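Local coordinates for protein glycosyl hydrolase, family 38 (Enterococcus faecalis, PDB 5KBP) that probably hydrolyses alpha-mannosidic linkages in carbohydrates, as a metal-dependent glycoside hydrolase of family 38, at residues N298-N310 and P352-V364. Sequence-based numbering, arbitrary orientation.
Sequences NTSSARVYLKQWN and PHDSICGCSVDEV
Lys307, in the first turn of helix 304-332, reaches across to the backbone carbonyls of Ile356 and Cys357. Within the helical middle domain of this family 38 enzyme, it joins helix 304-332 to the turn that leads into helix 362-393. The tight part is centred on the ammonium group. Lys307 NZ donates to Ile356 O at 2.8 Å, in the carbonyl plane, and more weakly to Cys357 O. Within its own segment it also meets Thr299 O and Ala302 O, both at 2.7 Å. The chain bends at chi2 (74°) and then runs straight, which carries NZ back to the loop before its own helix. Four buried carbonyls thus face one positive charge. Thr299 O and Cys357 O lie only 3.0 Å apart, and the shared ammonium probably offsets their repulsion. Beside them, Thr299 CB packs on Cys357 CB at 3.6 Å. Gly358 follows with positive phi, and Leu306 CD1 and the CD of Arg303 lie against its CA.

Packing is looser at the Asn310 end, though it too is buried. Here Asn310 crosses Ile356 at about a right angle, and only CD1 and CG1 of Ile356 come near its amide nitrogen. Asn310 OD1 turns to His351 instead. The Arg303 end is a polar and well-packed flank. The extended chain of Arg303 passes Gly358 O, which sits at the guanidinium edge. NE forms a salt bridge with Glu571, and NH1 donates to Tyr305 OH in the guanidinium plane. Asp362, in the first turn of helix 362-393, supplies a second carboxylate, turned 70° from that plane. Arg303 NH2 meets Asp362 OD1 nearly along its C-O axis, at 2.8 Å and with an N-H...O angle of 157°.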
# COMPACT_ATOMS: atom_id res chain seq x y z
N ASN A 298 6.10 24.93 6.57
CA ASN A 298 7.18 23.96 6.52
C ASN A 298 6.70 22.54 6.23
O ASN A 298 7.53 21.63 6.12
CB ASN A 298 7.97 23.98 7.83
CG ASN A 298 8.74 25.27 8.01
OD1 ASN A 298 8.59 25.95 9.03
ND2 ASN A 298 9.56 25.62 7.03
N THR A 299 5.39 22.33 6.09
CA THR A 299 4.90 21.04 5.62
C THR A 299 5.32 20.77 4.19
O THR A 299 5.41 19.61 3.77
CB THR A 299 3.38 20.97 5.74
OG1 THR A 299 2.79 22.08 5.05
CG2 THR A 299 2.95 21.01 7.20
N SER A 300 5.59 21.83 3.42
CA SER A 300 6.01 21.67 2.03
C SER A 300 7.35 20.96 1.90
O SER A 300 7.63 20.37 0.85
CB SER A 300 6.08 23.04 1.35
OG SER A 300 6.77 23.98 2.16
N SER A 301 8.19 20.99 2.95
CA SER A 301 9.47 20.30 2.93
C SER A 301 9.47 19.01 3.74
O SER A 301 10.45 18.26 3.69
CB SER A 301 10.58 21.22 3.46
OG SER A 301 10.35 21.58 4.81
N ALA A 302 8.40 18.73 4.48
CA ALA A 302 8.31 17.50 5.26
C ALA A 302 8.12 16.31 4.33
O ALA A 302 7.24 16.33 3.46
CB ALA A 302 7.17 17.58 6.26
N ARG A 303 8.93 15.27 4.52
CA ARG A 303 8.88 14.05 3.72
C ARG A 303 8.87 14.38 2.22
O ARG A 303 7.87 14.21 1.52
CB ARG A 303 7.67 13.19 4.10
CG ARG A 303 7.62 12.78 5.56
CD ARG A 303 6.37 11.97 5.85
NE ARG A 303 6.25 11.59 7.26
CZ ARG A 303 6.58 10.40 7.74
NH1 ARG A 303 7.05 9.46 6.94
NH2 ARG A 303 6.42 10.15 9.04
N VAL A 304 10.03 14.85 1.75
CA VAL A 304 10.13 15.37 0.39
C VAL A 304 9.84 14.28 -0.64
O VAL A 304 9.40 14.59 -1.76
CB VAL A 304 11.53 16.00 0.18
CG1 VAL A 304 12.62 14.95 0.33
CG2 VAL A 304 11.61 16.69 -1.18
N TYR A 305 10.05 13.01 -0.29
CA TYR A 305 9.79 11.93 -1.23
C TYR A 305 8.32 11.86 -1.61
O TYR A 305 7.98 11.46 -2.73
CB TYR A 305 10.26 10.60 -0.66
CG TYR A 305 9.61 10.20 0.65
CD1 TYR A 305 10.15 10.59 1.86
CD2 TYR A 305 8.45 9.43 0.66
CE1 TYR A 305 9.56 10.23 3.06
CE2 TYR A 305 7.86 9.06 1.86
CZ TYR A 305 8.42 9.46 3.05
OH TYR A 305 7.83 9.10 4.24
N LEU A 306 7.42 12.25 -0.69
CA LEU A 306 6.01 12.35 -1.03
C LEU A 306 5.78 13.41 -2.10
O LEU A 306 5.04 13.19 -3.06
CB LEU A 306 5.19 12.66 0.22
CG LEU A 306 5.15 11.63 1.35
CD1 LEU A 306 4.42 12.20 2.55
CD2 LEU A 306 4.49 10.35 0.89
N LYS A 307 6.40 14.58 -1.93
CA LYS A 307 6.24 15.66 -2.90
C LYS A 307 6.85 15.30 -4.24
O LYS A 307 6.33 15.68 -5.29
CB LYS A 307 6.85 16.95 -2.36
CG LYS A 307 5.96 17.73 -1.39
CD LYS A 307 5.89 17.08 -0.02
CE LYS A 307 5.17 17.99 0.96
NZ LYS A 307 5.04 17.35 2.30
N GLN A 308 7.97 14.57 -4.23
CA GLN A 308 8.60 14.15 -5.48
C GLN A 308 7.71 13.16 -6.23
O GLN A 308 7.53 13.28 -7.44
CB GLN A 308 9.97 13.55 -5.20
CG GLN A 308 11.00 14.56 -4.73
CD GLN A 308 12.36 13.93 -4.47
OE1 GLN A 308 12.45 12.81 -3.96
NE2 GLN A 308 13.42 14.65 -4.81
N TRP A 309 7.16 12.18 -5.52
CA TRP A 309 6.26 11.22 -6.15
C TRP A 309 4.99 11.90 -6.65
O TRP A 309 4.48 11.57 -7.72
CB TRP A 309 5.92 10.09 -5.18
CG TRP A 309 6.85 8.93 -5.28
CD1 TRP A 309 8.01 8.75 -4.60
CD2 TRP A 309 6.69 7.78 -6.13
NE1 TRP A 309 8.59 7.56 -4.96
CE2 TRP A 309 7.80 6.95 -5.90
CE3 TRP A 309 5.73 7.38 -7.05
CZ2 TRP A 309 7.97 5.74 -6.57
CZ3 TRP A 309 5.89 6.18 -7.71
CH2 TRP A 309 7.01 5.37 -7.47
N ASN A 310 4.47 12.86 -5.88
CA ASN A 310 3.26 13.57 -6.30
C ASN A 310 3.51 14.34 -7.59
O ASN A 310 2.69 14.30 -8.52
CB ASN A 310 2.78 14.50 -5.20
CG ASN A 310 1.39 15.03 -5.45
OD1 ASN A 310 0.57 14.37 -6.09
ND2 ASN A 310 1.11 16.23 -4.95
N PRO A 352 -5.49 14.58 0.56
CA PRO A 352 -5.95 15.22 1.80
C PRO A 352 -4.78 15.90 2.51
O PRO A 352 -3.66 15.40 2.50
CB PRO A 352 -6.52 14.06 2.61
CG PRO A 352 -7.02 13.13 1.58
CD PRO A 352 -6.03 13.21 0.45
N HIS A 353 -5.06 17.05 3.13
CA HIS A 353 -3.98 17.92 3.59
C HIS A 353 -3.05 17.20 4.56
O HIS A 353 -1.83 17.34 4.46
CB HIS A 353 -4.55 19.20 4.21
CG HIS A 353 -5.47 18.96 5.37
ND1 HIS A 353 -6.78 18.56 5.21
CD2 HIS A 353 -5.27 19.07 6.71
CE1 HIS A 353 -7.35 18.44 6.40
NE2 HIS A 353 -6.45 18.74 7.32
N ASP A 354 -3.60 16.40 5.47
CA ASP A 354 -2.74 15.65 6.38
C ASP A 354 -1.91 14.60 5.67
O ASP A 354 -0.85 14.21 6.18
CB ASP A 354 -3.58 15.00 7.48
CG ASP A 354 -4.12 16.01 8.47
OD1 ASP A 354 -3.58 17.14 8.53
OD2 ASP A 354 -5.09 15.68 9.19
N SER A 355 -2.34 14.14 4.49
CA SER A 355 -1.56 13.17 3.74
C SER A 355 -0.39 13.82 3.01
O SER A 355 0.77 13.50 3.27
CB SER A 355 -2.47 12.44 2.74
OG SER A 355 -3.45 11.67 3.41
N ILE A 356 -0.69 14.76 2.11
CA ILE A 356 0.34 15.31 1.24
C ILE A 356 1.29 16.23 2.00
O ILE A 356 2.46 16.37 1.63
CB ILE A 356 -0.31 16.02 0.03
CG1 ILE A 356 0.75 16.44 -0.99
CG2 ILE A 356 -1.13 17.22 0.49
CD1 ILE A 356 1.53 15.27 -1.57
N CYS A 357 0.82 16.86 3.08
CA CYS A 357 1.72 17.70 3.87
C CYS A 357 2.77 16.89 4.61
O CYS A 357 3.75 17.46 5.09
CB CYS A 357 0.92 18.53 4.88
SG CYS A 357 -0.06 19.86 4.16
N GLY A 358 2.60 15.57 4.70
CA GLY A 358 3.55 14.74 5.41
C GLY A 358 3.50 14.89 6.91
O GLY A 358 4.51 14.69 7.59
N CYS A 359 2.34 15.25 7.46
CA CYS A 359 2.17 15.47 8.89
C CYS A 359 1.28 14.40 9.52
O CYS A 359 0.41 14.69 10.34
CB CYS A 359 1.60 16.86 9.15
SG CYS A 359 0.03 17.20 8.32
N SER A 360 1.50 13.15 9.14
CA SER A 360 0.81 12.00 9.72
C SER A 360 1.84 11.05 10.32
O SER A 360 3.04 11.34 10.34
CB SER A 360 -0.05 11.30 8.65
OG SER A 360 -1.09 12.15 8.20
N VAL A 361 1.37 9.91 10.82
CA VAL A 361 2.27 8.91 11.39
C VAL A 361 2.83 8.04 10.27
O VAL A 361 2.34 8.08 9.14
CB VAL A 361 1.55 8.07 12.46
CG1 VAL A 361 1.30 8.90 13.70
CG2 VAL A 361 0.25 7.52 11.92
N ASP A 362 3.85 7.24 10.59
CA ASP A 362 4.60 6.52 9.55
C ASP A 362 3.71 5.58 8.75
O ASP A 362 3.88 5.44 7.54
CB ASP A 362 5.75 5.74 10.18
CG ASP A 362 6.80 6.64 10.80
OD1 ASP A 362 6.72 7.87 10.60
OD2 ASP A 362 7.71 6.12 11.46
N GLU A 363 2.76 4.92 9.42
CA GLU A 363 1.91 3.95 8.72
C GLU A 363 1.09 4.62 7.63
O GLU A 363 0.84 4.00 6.59
CB GLU A 363 0.99 3.24 9.72
CG GLU A 363 1.71 2.42 10.77
CD GLU A 363 2.24 3.26 11.92
OE1 GLU A 363 3.36 2.99 12.40
OE2 GLU A 363 1.53 4.20 12.34
N VAL A 364 0.67 5.86 7.85
CA VAL A 364 -0.13 6.57 6.85
C VAL A 364 0.68 6.80 5.58
O VAL A 364 0.20 6.56 4.47
CB VAL A 364 -0.66 7.90 7.43
CG1 VAL A 364 -1.21 8.78 6.32
CG2 VAL A 364 -1.72 7.64 8.49